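GRMZM2G135359 pseudokinase (Zea mays, PDB 6CPY) is a probably membrane-anchored receptor-like pseudokinase whose kinase-fold domain, described here in its apo form, may bind ATP but probably has little or no phosphotransfer activity. Local coordinates at residues S96-K101 / E159-L164; F103-G108 / V121-P126; A168-F173 / A186-L191; D216-Y221 / P291-V296. All coordinates share one frame; numbering follows the deposited sequence.

The four contacts run from the N-lobe sheet, across the seam between the kinase lobes, into the C-lobe. Contact 3, which by sequence pairs the catalytic-loop and DFG-equivalent segments, is the most central. Contact 2, the hairpin leading into the hinge, lies about 12 Å from it between centres, and Glu123 OE1 forms a 2.7 Å salt bridge with Lys187 NZ. Contact 1 clasps the two lobes: Asn105 ND2 of contact 2 meets His100 O at 2.9 Å, and Met161 packs on Leu170 of contact 3. Contact 4 lies deeper in the C-lobe, with nearest atoms about 11 Å from contact 2, and reaches contact 3 where Tyr221 and Lys220 lie against Phe173.

Contact 1: S96-K101 / E159-L164; sequences SKVSHK and EHMHQL
With CG1 of Val98 trans to its own backbone N (chi1 -173°) and the Met161 chain bent at both chi2 and chi3, the methionine methyl turns up against the valine: Met161 CE is 3.5 Å from Val98 CG1. The two side chains cross at about a right angle, and the same methyl also brushes Val98 CG2, which meets Leu164 CD2 at 4.0 Å. A small branched residue suits this loop, because both of its methyls find apolar partners on one helix. Further along, His100 and His160 run alongside each other head to tail. His100 CD2 stands over one face of the His160 ring, 3.5 Å from His160 CG, while Leu164 CD1 of the same helix lies over the opposite face. The two imidazole planes are inclined at 40°. His100 ND1 is hydrogen-bonded to Asn102 N, so that nitrogen is used within its own loop. The loop corresponds to the one after helix C of kinases, here held against helix 144-164 of the C-lobe. No hydrogen bond joins the segments, and His160 ND1 is buried without a polar partner; cohesion therefore rests on methyl and ring contacts.

Contact 2: F103-G108 / V121-P126; sequences FMNLLG and VFEYAP
One face of the Phe122 ring carries Leu106 CD1, a CH-pi contact 4.1 Å from the ring centroid, while Met104 O approaches the same ring obliquely, 3.3 Å from Phe122 CD1. A second pair of flat groups, the Asn105 amide and the Glu123 carboxylate, lie next to each other, both ends facing one direction, with planes 73° apart. Asn105 OD1 lies in the plane of the Phe103 ring, at its edge. Glu123 OE1 accepts from Asn105 N over 3.1 Å, from above the carboxylate plane, and Asn105 ND2 adds weak bonds to both carboxylate oxygens. The strongest partners lie outside: Lys187 for Glu123, and His100 O for Asn105 ND2. A glutamine in place of Glu123 would probably leave the Lys187 ammonium without its countercharge and Asn105 ND2 with one acceptor oxygen fewer. Glu123 N returns a bond to Asn105 O at 3.0 Å. Met104, extended as far as SD, sets its CE 3.7 Å from Ala125 CB, its flexible thioether passing Glu123 O, which is buried without a polar partner. At the other end Leu107 N bonds Val121 O at 2.7 Å, Gly108 N does so weakly, and Val121 N bonds Gly108 O. Leu107 and Gly108 thus both face Val121, a classic beta bulge in the antiparallel hairpin that leads, through Phe122 at the position of the gatekeeper, into the kinase hinge.

Contact 3: A168-F173 / A186-L191; sequences AALRNF and AKVSDL
Arg171 NH1 is shared between two oxygens: Asp190 OD1 across the contact, at 2.7 Å in a salt bridge, and Ala168 O in its own segment, at 3.2 Å. The carboxylate oxygen is met on its syn side but 34° out of the carboxylate plane, with guanidinium and carboxylate planes 68° apart, so one nitrogen rather than a flat two-pronged pair makes the link. Ala168 O also accepts from Arg171 N, the two donors arriving from opposite faces of its plane. Placing CG between the backbone N and the carbonyl carbon (chi1 76°), then extending the chain to NE, brings the guanidinium back to that oxygen. Here arginine has the reach for several acceptors, and its NH2 continues to Glu192 O. Leu170, Arg171 and Asn172 stand at the HRD positions of active kinases and Asp190, Leu191 and Glu192 at the DFG positions; the asparagine replacing the catalytic aspartate is consistent with a pseudokinase. Asp190 OD2 takes a hydrogen bond from Trp194 NE1 and lies 3.2 Å from Ala169 CA, where the short side chain probably helps the close approach. Apolar contacts continue toward the strand: Val188 CG1 touches Leu170 CD2 at 3.9 Å and Phe173 CD1 at 4.0 Å, crossing each side chain at about a right angle.

Contact 4: D216-Y221 / P291-V296; sequences DIVRKY and PQMKEV
Tyr221 offers one ring face to Met293, whose CE sits 4.1 Å from the ring centroid and 15° off its normal, a CH-pi contact. The sulfur is farther round, SD lying obliquely 5.2 Å from the same centroid, so the methyl rather than the sulfur bears on the ring in this Met-aromatic pair. A turn at chi2 (58°) and a chi3 away from its usual staggered values bring the methyl over the ring, which an unbranched thioether can tolerate. Val296 CG1 reaches the ring obliquely, 3.7 Å from Tyr221 CE2, the two side chains lying antiparallel as they pass. The phenol end is spoken for, with Tyr221 OH hydrogen-bonded to Ser151 O of helix 144-164. A leucine replacing Tyr221 would probably leave Met293 CE without its aromatic face and Ser151 O without this hydroxyl donor. One turn earlier Val218 points at the other segment, its CG2 lying 3.3 Å from Pro291 O and 4.1 Å from Met293 SD; its compact branches suit the tight approach of the chain before the helix. Gln292 is the N-cap of that helix, and its backbone N donates to Glu295 OE1 of the N3 side chain at 2.8 Å, one half of a capping box. Helix 214-230 corresponds to helix F, the hydrophobic core helix of the kinase C-lobe, and this contact docks the start of helix 293-304, the last of the domain, against it.

Contact 1: S96-K101 / E159-L164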
loop_
_atom_site.group_PDB
_atom_site.type_symbol
_atom_site.label_atom_id
_atom_site.label_comp_id
_atom_site.label_asym_id
_atom_site.label_seq_id
_atom_site.Cartn_x
_atom_site.Cartn_y
_atom_site.Cartn_z
ATOM N N SER A 96 -10.139 -2.551 -9.621
ATOM C CA SER A 96 -10.794 -1.637 -10.562
ATOM C C SER A 96 -11.832 -0.735 -9.864
ATOM O O SER A 96 -12.153 0.329 -10.371
ATOM C CB SER A 96 -11.468 -2.403 -11.699
ATOM O OG SER A 96 -12.611 -3.087 -11.223
ATOM N N LYS A 97 -12.339 -1.163 -8.707
ATOM C CA LYS A 97 -13.308 -0.373 -7.934
ATOM C C LYS A 97 -12.660 0.605 -6.946
ATOM O O LYS A 97 -13.367 1.303 -6.216
ATOM C CB LYS A 97 -14.266 -1.299 -7.174
ATOM C CG LYS A 97 -15.039 -2.289 -8.038
ATOM C CD LYS A 97 -15.646 -1.673 -9.297
ATOM C CE LYS A 97 -16.616 -0.529 -9.019
ATOM N NZ LYS A 97 -17.979 -0.994 -8.633
ATOM N N VAL A 98 -11.328 0.651 -6.911
ATOM C CA VAL A 98 -10.616 1.640 -6.107
ATOM C C VAL A 98 -9.999 2.685 -7.029
ATOM O O VAL A 98 -9.302 2.363 -7.999
ATOM C CB VAL A 98 -9.512 0.997 -5.250
ATOM C CG1 VAL A 98 -8.898 2.023 -4.303
ATOM C CG2 VAL A 98 -10.059 -0.193 -4.471
ATOM N N SER A 99 -10.291 3.943 -6.736
ATOM C CA SER A 99 -9.632 5.056 -7.377
ATOM C C SER A 99 -9.429 6.127 -6.315
ATOM O O SER A 99 -10.113 7.153 -6.320
ATOM C CB SER A 99 -10.464 5.604 -8.530
ATOM O OG SER A 99 -9.803 6.714 -9.114
ATOM N N HIS A 100 -8.501 5.884 -5.395
ATOM C CA HIS A 100 -8.281 6.839 -4.306
ATOM C C HIS A 100 -6.959 7.559 -4.493
ATOM O O HIS A 100 -5.956 6.958 -4.916
ATOM C CB HIS A 100 -8.347 6.150 -2.950
ATOM C CG HIS A 100 -8.566 7.103 -1.811
ATOM N ND1 HIS A 100 -7.539 7.814 -1.230
ATOM C CD2 HIS A 100 -9.698 7.488 -1.174
ATOM C CE1 HIS A 100 -8.025 8.587 -0.273
ATOM N NE2 HIS A 100 -9.334 8.411 -0.220
ATOM N N LYS A 101 -6.954 8.851 -4.169
ATOM C CA LYS A 101 -5.749 9.667 -4.243
ATOM C C LYS A 101 -4.570 9.055 -3.477
ATOM O O LYS A 101 -3.423 9.223 -3.869
ATOM C CB LYS A 101 -6.055 11.067 -3.706
ATOM C CG LYS A 101 -4.943 12.084 -3.859
ATOM C CD LYS A 101 -5.185 13.288 -2.962
ATOM C CE LYS A 101 -6.461 14.025 -3.337
ATOM N NZ LYS A 101 -6.591 15.300 -2.584
ATOM N N GLU A 159 -9.601 3.832 5.313
ATOM C CA GLU A 159 -11.021 4.098 5.583
ATOM C C GLU A 159 -11.845 3.870 4.307
ATOM O O GLU A 159 -12.931 3.278 4.346
ATOM C CB GLU A 159 -11.209 5.534 6.074
ATOM C CG GLU A 159 -12.654 5.936 6.379
ATOM C CD GLU A 159 -12.813 7.424 6.665
ATOM O OE1 GLU A 159 -12.059 8.247 6.094
ATOM O OE2 GLU A 159 -13.710 7.780 7.458
ATOM N N HIS A 160 -11.327 4.346 3.179
ATOM C CA HIS A 160 -12.019 4.179 1.906
ATOM C C HIS A 160 -12.104 2.703 1.522
ATOM O O HIS A 160 -13.157 2.229 1.084
ATOM C CB HIS A 160 -11.341 4.988 0.800
ATOM C CG HIS A 160 -12.097 4.969 -0.490
ATOM N ND1 HIS A 160 -11.632 4.322 -1.614
ATOM C CD2 HIS A 160 -13.308 5.474 -0.820
ATOM C CE1 HIS A 160 -12.515 4.449 -2.589
ATOM N NE2 HIS A 160 -13.542 5.144 -2.134
ATOM N N MET A 161 -11.031 1.990 1.748
ATOM C CA MET A 161 -10.941 0.584 1.499
ATOM C C MET A 161 -12.001 -0.177 2.287
ATOM O O MET A 161 -12.636 -1.047 1.770
ATOM C CB MET A 161 -9.584 0.122 1.975
ATOM C CG MET A 161 -8.834 -0.817 1.107
ATOM S SD MET A 161 -7.597 0.065 0.186
ATOM C CE MET A 161 -8.695 0.755 -1.029
ATOM N N HIS A 162 -12.129 0.148 3.557
ATOM C CA HIS A 162 -13.117 -0.469 4.432
ATOM C C HIS A 162 -14.540 -0.083 4.043
ATOM O O HIS A 162 -15.444 -0.896 4.154
ATOM C CB HIS A 162 -12.884 -0.085 5.896
ATOM C CG HIS A 162 -13.981 -0.542 6.807
ATOM N ND1 HIS A 162 -14.062 -1.833 7.283
ATOM C CD2 HIS A 162 -15.068 0.104 7.289
ATOM C CE1 HIS A 162 -15.138 -1.955 8.041
ATOM N NE2 HIS A 162 -15.765 -0.793 8.061
ATOM N N GLN A 163 -14.730 1.164 3.615
ATOM C CA GLN A 163 -16.031 1.641 3.147
ATOM C C GLN A 163 -16.501 0.826 1.937
ATOM O O GLN A 163 -17.676 0.453 1.842
ATOM C CB GLN A 163 -15.935 3.125 2.788
ATOM C CG GLN A 163 -17.265 3.843 2.638
ATOM C CD GLN A 163 -17.105 5.277 2.152
ATOM O OE1 GLN A 163 -16.065 5.657 1.598
ATOM N NE2 GLN A 163 -18.142 6.079 2.351
ATOM N N LEU A 164 -15.572 0.549 1.023
ATOM C CA LEU A 164 -15.849 -0.262 -0.169
ATOM C C LEU A 164 -16.013 -1.745 0.159
ATOM O O LEU A 164 -16.685 -2.470 -0.574
ATOM C CB LEU A 164 -14.738 -0.090 -1.217
ATOM C CG LEU A 164 -14.828 1.071 -2.220
ATOM C CD1 LEU A 164 -15.196 2.394 -1.569
ATOM C CD2 LEU A 164 -13.512 1.216 -2.972
#

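Contact 2: F103-G108 / V121-P126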
loop_
_atom_site.group_PDB
_atom_site.type_symbol
_atom_site.label_atom_id
_atom_site.label_comp_id
_atom_site.label_asym_id
_atom_site.label_seq_id
_atom_site.Cartn_x
_atom_site.Cartn_y
_atom_site.Cartn_z
ATOM N N PHE A 103 -4.121 5.764 -2.874
ATOM C CA PHE A 103 -3.882 4.386 -3.263
ATOM C C PHE A 103 -3.017 4.393 -4.537
ATOM O O PHE A 103 -3.116 5.306 -5.349
ATOM C CB PHE A 103 -5.208 3.653 -3.526
ATOM C CG PHE A 103 -5.041 2.177 -3.763
ATOM C CD1 PHE A 103 -4.578 1.354 -2.752
ATOM C CD2 PHE A 103 -5.337 1.613 -5.003
ATOM C CE1 PHE A 103 -4.395 0.003 -2.952
ATOM C CE2 PHE A 103 -5.157 0.260 -5.209
ATOM C CZ PHE A 103 -4.682 -0.543 -4.195
ATOM N N MET A 104 -2.164 3.383 -4.674
ATOM C CA MET A 104 -1.398 3.168 -5.899
ATOM C C MET A 104 -2.325 2.465 -6.903
ATOM O O MET A 104 -2.384 1.235 -6.959
ATOM C CB MET A 104 -0.151 2.345 -5.591
ATOM C CG MET A 104 0.720 2.038 -6.799
ATOM S SD MET A 104 2.397 1.536 -6.318
ATOM C CE MET A 104 3.018 3.116 -5.839
ATOM N N ASN A 105 -3.054 3.277 -7.666
ATOM C CA ASN A 105 -4.194 2.817 -8.448
ATOM C C ASN A 105 -3.786 1.949 -9.643
ATOM O O ASN A 105 -2.733 2.161 -10.266
ATOM C CB ASN A 105 -5.042 3.998 -8.908
ATOM C CG ASN A 105 -5.643 4.765 -7.742
ATOM O OD1 ASN A 105 -6.429 4.225 -6.998
ATOM N ND2 ASN A 105 -5.257 6.010 -7.585
ATOM N N LEU A 106 -4.602 0.930 -9.878
ATOM C CA LEU A 106 -4.495 0.075 -11.051
ATOM C C LEU A 106 -4.925 0.828 -12.308
ATOM O O LEU A 106 -6.071 1.316 -12.394
ATOM C CB LEU A 106 -5.399 -1.151 -10.857
ATOM C CG LEU A 106 -5.331 -2.212 -11.956
ATOM C CD1 LEU A 106 -3.980 -2.891 -11.987
ATOM C CD2 LEU A 106 -6.442 -3.225 -11.718
ATOM N N LEU A 107 -4.003 0.955 -13.266
ATOM C CA LEU A 107 -4.232 1.711 -14.507
ATOM C C LEU A 107 -4.478 0.833 -15.737
ATOM O O LEU A 107 -4.879 1.340 -16.791
ATOM C CB LEU A 107 -3.022 2.591 -14.813
ATOM C CG LEU A 107 -2.683 3.647 -13.760
ATOM C CD1 LEU A 107 -1.413 4.407 -14.158
ATOM C CD2 LEU A 107 -3.862 4.584 -13.552
ATOM N N GLY A 108 -4.188 -0.457 -15.619
ATOM C CA GLY A 108 -4.373 -1.384 -16.725
ATOM C C GLY A 108 -3.853 -2.764 -16.407
ATOM O O GLY A 108 -3.347 -3.019 -15.316
ATOM N N VAL A 121 -0.663 -3.046 -14.243
ATOM C CA VAL A 121 -0.028 -1.761 -14.466
ATOM C C VAL A 121 -0.542 -0.771 -13.420
ATOM O O VAL A 121 -1.739 -0.504 -13.345
ATOM C CB VAL A 121 -0.340 -1.228 -15.877
ATOM C CG1 VAL A 121 0.299 0.141 -16.107
ATOM C CG2 VAL A 121 0.085 -2.232 -16.930
ATOM N N PHE A 122 0.382 -0.200 -12.644
ATOM C CA PHE A 122 0.019 0.693 -11.560
ATOM C C PHE A 122 0.611 2.074 -11.741
ATOM O O PHE A 122 1.574 2.261 -12.494
ATOM C CB PHE A 122 0.524 0.127 -10.241
ATOM C CG PHE A 122 -0.163 -1.130 -9.822
ATOM C CD1 PHE A 122 -1.387 -1.079 -9.163
ATOM C CD2 PHE A 122 0.415 -2.361 -10.062
ATOM C CE1 PHE A 122 -2.023 -2.239 -8.771
ATOM C CE2 PHE A 122 -0.213 -3.518 -9.670
ATOM C CZ PHE A 122 -1.432 -3.460 -9.023
ATOM N N GLU A 123 0.039 3.035 -11.023
ATOM C CA GLU A 123 0.641 4.371 -10.907
ATOM C C GLU A 123 2.064 4.258 -10.382
ATOM O O GLU A 123 2.347 3.419 -9.526
ATOM C CB GLU A 123 -0.157 5.244 -9.945
ATOM C CG GLU A 123 -1.508 5.668 -10.469
ATOM C CD GLU A 123 -2.339 6.411 -9.438
ATOM O OE1 GLU A 123 -2.143 6.175 -8.222
ATOM O OE2 GLU A 123 -3.221 7.190 -9.858
ATOM N N TYR A 124 2.962 5.110 -10.887
ATOM C CA TYR A 124 4.362 5.137 -10.436
ATOM C C TYR A 124 4.525 6.174 -9.338
ATOM O O TYR A 124 4.054 7.289 -9.495
ATOM C CB TYR A 124 5.283 5.549 -11.586
ATOM C CG TYR A 124 6.730 5.761 -11.194
ATOM C CD1 TYR A 124 7.507 4.699 -10.759
ATOM C CD2 TYR A 124 7.334 7.014 -11.304
ATOM C CE1 TYR A 124 8.833 4.879 -10.398
ATOM C CE2 TYR A 124 8.673 7.192 -10.978
ATOM C CZ TYR A 124 9.412 6.120 -10.525
ATOM O OH TYR A 124 10.739 6.267 -10.175
ATOM N N ALA A 125 5.220 5.811 -8.267
ATOM C CA ALA A 125 5.528 6.746 -7.169
ATOM C C ALA A 125 7.027 7.035 -7.178
ATOM O O ALA A 125 7.817 6.139 -6.927
ATOM C CB ALA A 125 5.124 6.138 -5.844
ATOM N N PRO A 126 7.421 8.281 -7.487
ATOM C CA PRO A 126 8.855 8.539 -7.686
ATOM C C PRO A 126 9.742 8.492 -6.445
ATOM O O PRO A 126 10.952 8.287 -6.575
ATOM C CB PRO A 126 8.889 9.940 -8.313
ATOM C CG PRO A 126 7.570 10.545 -8.050
ATOM C CD PRO A 126 6.584 9.430 -7.860
#

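Contact 3: A168-F173 / A186-L191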
loop_
_atom_site.group_PDB
_atom_site.type_symbol
_atom_site.label_atom_id
_atom_site.label_comp_id
_atom_site.label_asym_id
_atom_site.label_seq_id
_atom_site.Cartn_x
_atom_site.Cartn_y
_atom_site.Cartn_z
ATOM N N ALA A 168 -8.824 -7.255 1.291
ATOM C CA ALA A 168 -7.805 -8.153 0.727
ATOM C C ALA A 168 -6.602 -7.387 0.178
ATOM O O ALA A 168 -5.470 -7.875 0.224
ATOM C CB ALA A 168 -8.409 -9.028 -0.361
ATOM N N ALA A 169 -6.858 -6.178 -0.316
ATOM C CA ALA A 169 -5.812 -5.297 -0.830
ATOM C C ALA A 169 -4.813 -4.820 0.239
ATOM O O ALA A 169 -3.751 -4.304 -0.090
ATOM C CB ALA A 169 -6.452 -4.098 -1.516
ATOM N N LEU A 170 -5.154 -4.989 1.514
ATOM C CA LEU A 170 -4.315 -4.506 2.602
ATOM C C LEU A 170 -3.689 -5.659 3.382
ATOM O O LEU A 170 -3.155 -5.453 4.480
ATOM C CB LEU A 170 -5.153 -3.646 3.544
ATOM C CG LEU A 170 -5.909 -2.472 2.920
ATOM C CD1 LEU A 170 -6.879 -1.873 3.934
ATOM C CD2 LEU A 170 -4.928 -1.428 2.417
ATOM N N ARG A 171 -3.731 -6.866 2.818
ATOM C CA ARG A 171 -3.258 -8.051 3.533
ATOM C C ARG A 171 -1.761 -8.012 3.840
ATOM O O ARG A 171 -1.309 -8.686 4.773
ATOM C CB ARG A 171 -3.608 -9.334 2.759
ATOM C CG ARG A 171 -2.717 -9.577 1.558
ATOM C CD ARG A 171 -3.330 -10.526 0.543
ATOM N NE ARG A 171 -2.422 -10.688 -0.588
ATOM C CZ ARG A 171 -2.235 -9.786 -1.554
ATOM N NH1 ARG A 171 -2.908 -8.636 -1.564
ATOM N NH2 ARG A 171 -1.365 -10.036 -2.524
ATOM N N ASN A 172 -1.001 -7.242 3.056
ATOM C CA ASN A 172 0.451 -7.082 3.254
ATOM C C ASN A 172 0.854 -5.694 3.781
ATOM O O ASN A 172 2.025 -5.321 3.735
ATOM C CB ASN A 172 1.182 -7.349 1.932
ATOM C CG ASN A 172 1.023 -8.782 1.468
ATOM O OD1 ASN A 172 1.039 -9.701 2.284
ATOM N ND2 ASN A 172 0.852 -8.979 0.162
ATOM N N PHE A 173 -0.107 -4.944 4.296
ATOM C CA PHE A 173 0.124 -3.553 4.670
ATOM C C PHE A 173 1.229 -3.336 5.723
ATOM O O PHE A 173 1.155 -3.853 6.843
ATOM C CB PHE A 173 -1.186 -2.939 5.144
ATOM C CG PHE A 173 -1.032 -1.564 5.695
ATOM C CD1 PHE A 173 -0.741 -0.500 4.861
ATOM C CD2 PHE A 173 -1.153 -1.341 7.056
ATOM C CE1 PHE A 173 -0.581 0.772 5.371
ATOM C CE2 PHE A 173 -1.000 -0.072 7.573
ATOM C CZ PHE A 173 -0.706 0.982 6.731
ATOM N N ALA A 186 1.208 9.961 0.575
ATOM C CA ALA A 186 1.165 8.515 0.691
ATOM C C ALA A 186 0.381 7.877 -0.451
ATOM O O ALA A 186 -0.675 8.365 -0.822
ATOM C CB ALA A 186 0.531 8.111 2.013
ATOM N N LYS A 187 0.905 6.768 -0.969
ATOM C CA LYS A 187 0.139 5.835 -1.788
ATOM C C LYS A 187 0.307 4.418 -1.263
ATOM O O LYS A 187 1.373 3.795 -1.406
ATOM C CB LYS A 187 0.524 5.954 -3.275
ATOM C CG LYS A 187 -0.249 7.062 -3.985
ATOM C CD LYS A 187 -0.046 7.057 -5.497
ATOM C CE LYS A 187 -0.773 8.210 -6.153
ATOM N NZ LYS A 187 -2.247 8.024 -6.207
ATOM N N VAL A 188 -0.741 3.919 -0.614
ATOM C CA VAL A 188 -0.771 2.547 -0.134
ATOM C C VAL A 188 -0.881 1.647 -1.365
ATOM O O VAL A 188 -1.616 1.969 -2.298
ATOM C CB VAL A 188 -1.960 2.280 0.797
ATOM C CG1 VAL A 188 -1.962 0.832 1.270
ATOM C CG2 VAL A 188 -1.929 3.243 1.985
ATOM N N SER A 189 -0.149 0.541 -1.366
ATOM C CA SER A 189 -0.102 -0.325 -2.554
ATOM C C SER A 189 -0.553 -1.744 -2.288
ATOM O O SER A 189 -0.571 -2.218 -1.144
ATOM C CB SER A 189 1.297 -0.351 -3.142
ATOM O OG SER A 189 2.189 -1.068 -2.318
ATOM N N ASP A 190 -0.907 -2.426 -3.371
ATOM C CA ASP A 190 -1.151 -3.848 -3.341
ATOM C C ASP A 190 -0.578 -4.449 -4.628
ATOM O O ASP A 190 -1.299 -4.640 -5.616
ATOM C CB ASP A 190 -2.635 -4.122 -3.234
ATOM C CG ASP A 190 -2.962 -5.612 -3.244
ATOM O OD1 ASP A 190 -2.078 -6.460 -3.008
ATOM O OD2 ASP A 190 -4.124 -5.930 -3.506
ATOM N N LEU A 191 0.713 -4.737 -4.588
ATOM C CA LEU A 191 1.468 -5.166 -5.768
ATOM C C LEU A 191 1.591 -6.685 -5.904
ATOM O O LEU A 191 1.842 -7.196 -7.001
ATOM C CB LEU A 191 2.848 -4.524 -5.734
ATOM C CG LEU A 191 2.815 -2.993 -5.760
ATOM C CD1 LEU A 191 4.190 -2.427 -5.494
ATOM C CD2 LEU A 191 2.271 -2.467 -7.081
#

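Contact 4: D216-Y221 / P291-V296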
loop_
_atom_site.group_PDB
_atom_site.type_symbol
_atom_site.label_atom_id
_atom_site.label_comp_id
_atom_site.label_asym_id
_atom_site.label_seq_id
_atom_site.Cartn_x
_atom_site.Cartn_y
_atom_site.Cartn_z
ATOM N N ASP A 216 -7.428 -6.354 12.400
ATOM C CA ASP A 216 -6.001 -6.561 12.187
ATOM C C ASP A 216 -5.366 -5.403 11.406
ATOM O O ASP A 216 -4.223 -5.029 11.679
ATOM C CB ASP A 216 -5.746 -7.885 11.463
ATOM C CG ASP A 216 -4.308 -8.350 11.587
ATOM O OD1 ASP A 216 -3.783 -8.378 12.720
ATOM O OD2 ASP A 216 -3.699 -8.702 10.553
ATOM N N ILE A 217 -6.097 -4.854 10.434
ATOM C CA ILE A 217 -5.612 -3.698 9.664
ATOM C C ILE A 217 -5.471 -2.467 10.568
ATOM O O ILE A 217 -4.488 -1.733 10.463
ATOM C CB ILE A 217 -6.537 -3.356 8.478
ATOM C CG1 ILE A 217 -6.582 -4.517 7.472
ATOM C CG2 ILE A 217 -6.085 -2.078 7.777
ATOM C CD1 ILE A 217 -5.225 -4.988 6.984
ATOM N N VAL A 218 -6.455 -2.249 11.439
ATOM C CA VAL A 218 -6.376 -1.186 12.440
ATOM C C VAL A 218 -5.110 -1.315 13.295
ATOM O O VAL A 218 -4.432 -0.312 13.534
ATOM C CB VAL A 218 -7.621 -1.152 13.342
ATOM C CG1 VAL A 218 -7.376 -0.299 14.591
ATOM C CG2 VAL A 218 -8.824 -0.624 12.568
ATOM N N ARG A 219 -4.802 -2.530 13.751
ATOM C CA ARG A 219 -3.585 -2.782 14.539
ATOM C C ARG A 219 -2.337 -2.461 13.725
ATOM O O ARG A 219 -1.417 -1.810 14.217
ATOM C CB ARG A 219 -3.516 -4.233 15.027
ATOM C CG ARG A 219 -2.284 -4.556 15.878
ATOM C CD ARG A 219 -2.080 -6.056 16.066
ATOM N NE ARG A 219 -1.875 -6.755 14.793
ATOM C CZ ARG A 219 -0.718 -6.845 14.133
ATOM N NH1 ARG A 219 0.389 -6.276 14.596
ATOM N NH2 ARG A 219 -0.672 -7.511 12.983
ATOM N N LYS A 220 -2.316 -2.927 12.485
ATOM C CA LYS A 220 -1.221 -2.628 11.574
ATOM C C LYS A 220 -1.051 -1.124 11.341
ATOM O O LYS A 220 0.087 -0.644 11.293
ATOM C CB LYS A 220 -1.412 -3.352 10.246
ATOM C CG LYS A 220 -1.086 -4.836 10.308
ATOM C CD LYS A 220 -1.422 -5.500 8.984
ATOM C CE LYS A 220 -0.917 -6.930 8.926
ATOM N NZ LYS A 220 -1.222 -7.531 7.603
ATOM N N TYR A 221 -2.159 -0.395 11.194
ATOM C CA TYR A 221 -2.102 1.061 11.068
ATOM C C TYR A 221 -1.423 1.685 12.284
ATOM O O TYR A 221 -0.555 2.542 12.150
ATOM C CB TYR A 221 -3.488 1.702 10.877
ATOM C CG TYR A 221 -3.372 3.206 10.765
ATOM C CD1 TYR A 221 -2.926 3.792 9.581
ATOM C CD2 TYR A 221 -3.631 4.036 11.850
ATOM C CE1 TYR A 221 -2.773 5.160 9.480
ATOM C CE2 TYR A 221 -3.483 5.400 11.761
ATOM C CZ TYR A 221 -3.047 5.960 10.573
ATOM O OH TYR A 221 -2.901 7.317 10.465
ATOM N N PRO A 291 -10.474 0.657 17.866
ATOM C CA PRO A 291 -11.439 1.444 17.118
ATOM C C PRO A 291 -11.595 0.958 15.672
ATOM O O PRO A 291 -10.755 0.204 15.166
ATOM C CB PRO A 291 -10.841 2.852 17.158
ATOM C CG PRO A 291 -9.372 2.629 17.270
ATOM C CD PRO A 291 -9.210 1.383 18.083
ATOM N N GLN A 292 -12.682 1.387 15.039
ATOM C CA GLN A 292 -12.933 1.144 13.623
ATOM C C GLN A 292 -12.105 2.127 12.816
ATOM O O GLN A 292 -11.800 3.216 13.286
ATOM C CB GLN A 292 -14.415 1.369 13.292
ATOM C CG GLN A 292 -15.381 0.451 14.021
ATOM C CD GLN A 292 -15.459 -0.925 13.395
ATOM O OE1 GLN A 292 -15.114 -1.926 14.025
ATOM N NE2 GLN A 292 -15.915 -0.984 12.146
ATOM N N MET A 293 -11.768 1.768 11.582
ATOM C CA MET A 293 -10.909 2.627 10.780
ATOM C C MET A 293 -11.539 3.999 10.508
ATOM O O MET A 293 -10.834 5.015 10.439
ATOM C CB MET A 293 -10.540 1.930 9.464
ATOM C CG MET A 293 -9.279 2.470 8.841
ATOM S SD MET A 293 -7.839 2.342 9.923
ATOM C CE MET A 293 -7.061 3.898 9.486
ATOM N N LYS A 294 -12.862 4.033 10.359
ATOM C CA LYS A 294 -13.585 5.295 10.190
ATOM C C LYS A 294 -13.364 6.220 11.401
ATOM O O LYS A 294 -13.188 7.423 11.251
ATOM C CB LYS A 294 -15.088 5.028 9.978
ATOM C CG LYS A 294 -15.948 6.280 9.824
ATOM C CD LYS A 294 -17.411 5.934 9.551
ATOM C CE LYS A 294 -18.364 6.644 10.509
ATOM N NZ LYS A 294 -18.322 8.135 10.408
ATOM N N GLU A 295 -13.357 5.643 12.595
ATOM C CA GLU A 295 -13.116 6.417 13.821
ATOM C C GLU A 295 -11.663 6.906 13.883
ATOM O O GLU A 295 -11.391 8.048 14.264
ATOM C CB GLU A 295 -13.453 5.565 15.051
ATOM C CG GLU A 295 -14.928 5.189 15.120
ATOM C CD GLU A 295 -15.241 4.126 16.154
ATOM O OE1 GLU A 295 -14.488 3.135 16.263
ATOM O OE2 GLU A 295 -16.273 4.277 16.845
ATOM N N VAL A 296 -10.738 6.043 13.485
ATOM C CA VAL A 296 -9.316 6.398 13.440
ATOM C C VAL A 296 -9.111 7.594 12.511
ATOM O O VAL A 296 -8.474 8.580 12.883
ATOM C CB VAL A 296 -8.441 5.201 13.003
ATOM C CG1 VAL A 296 -6.994 5.629 12.785
ATOM C CG2 VAL A 296 -8.495 4.078 14.031
#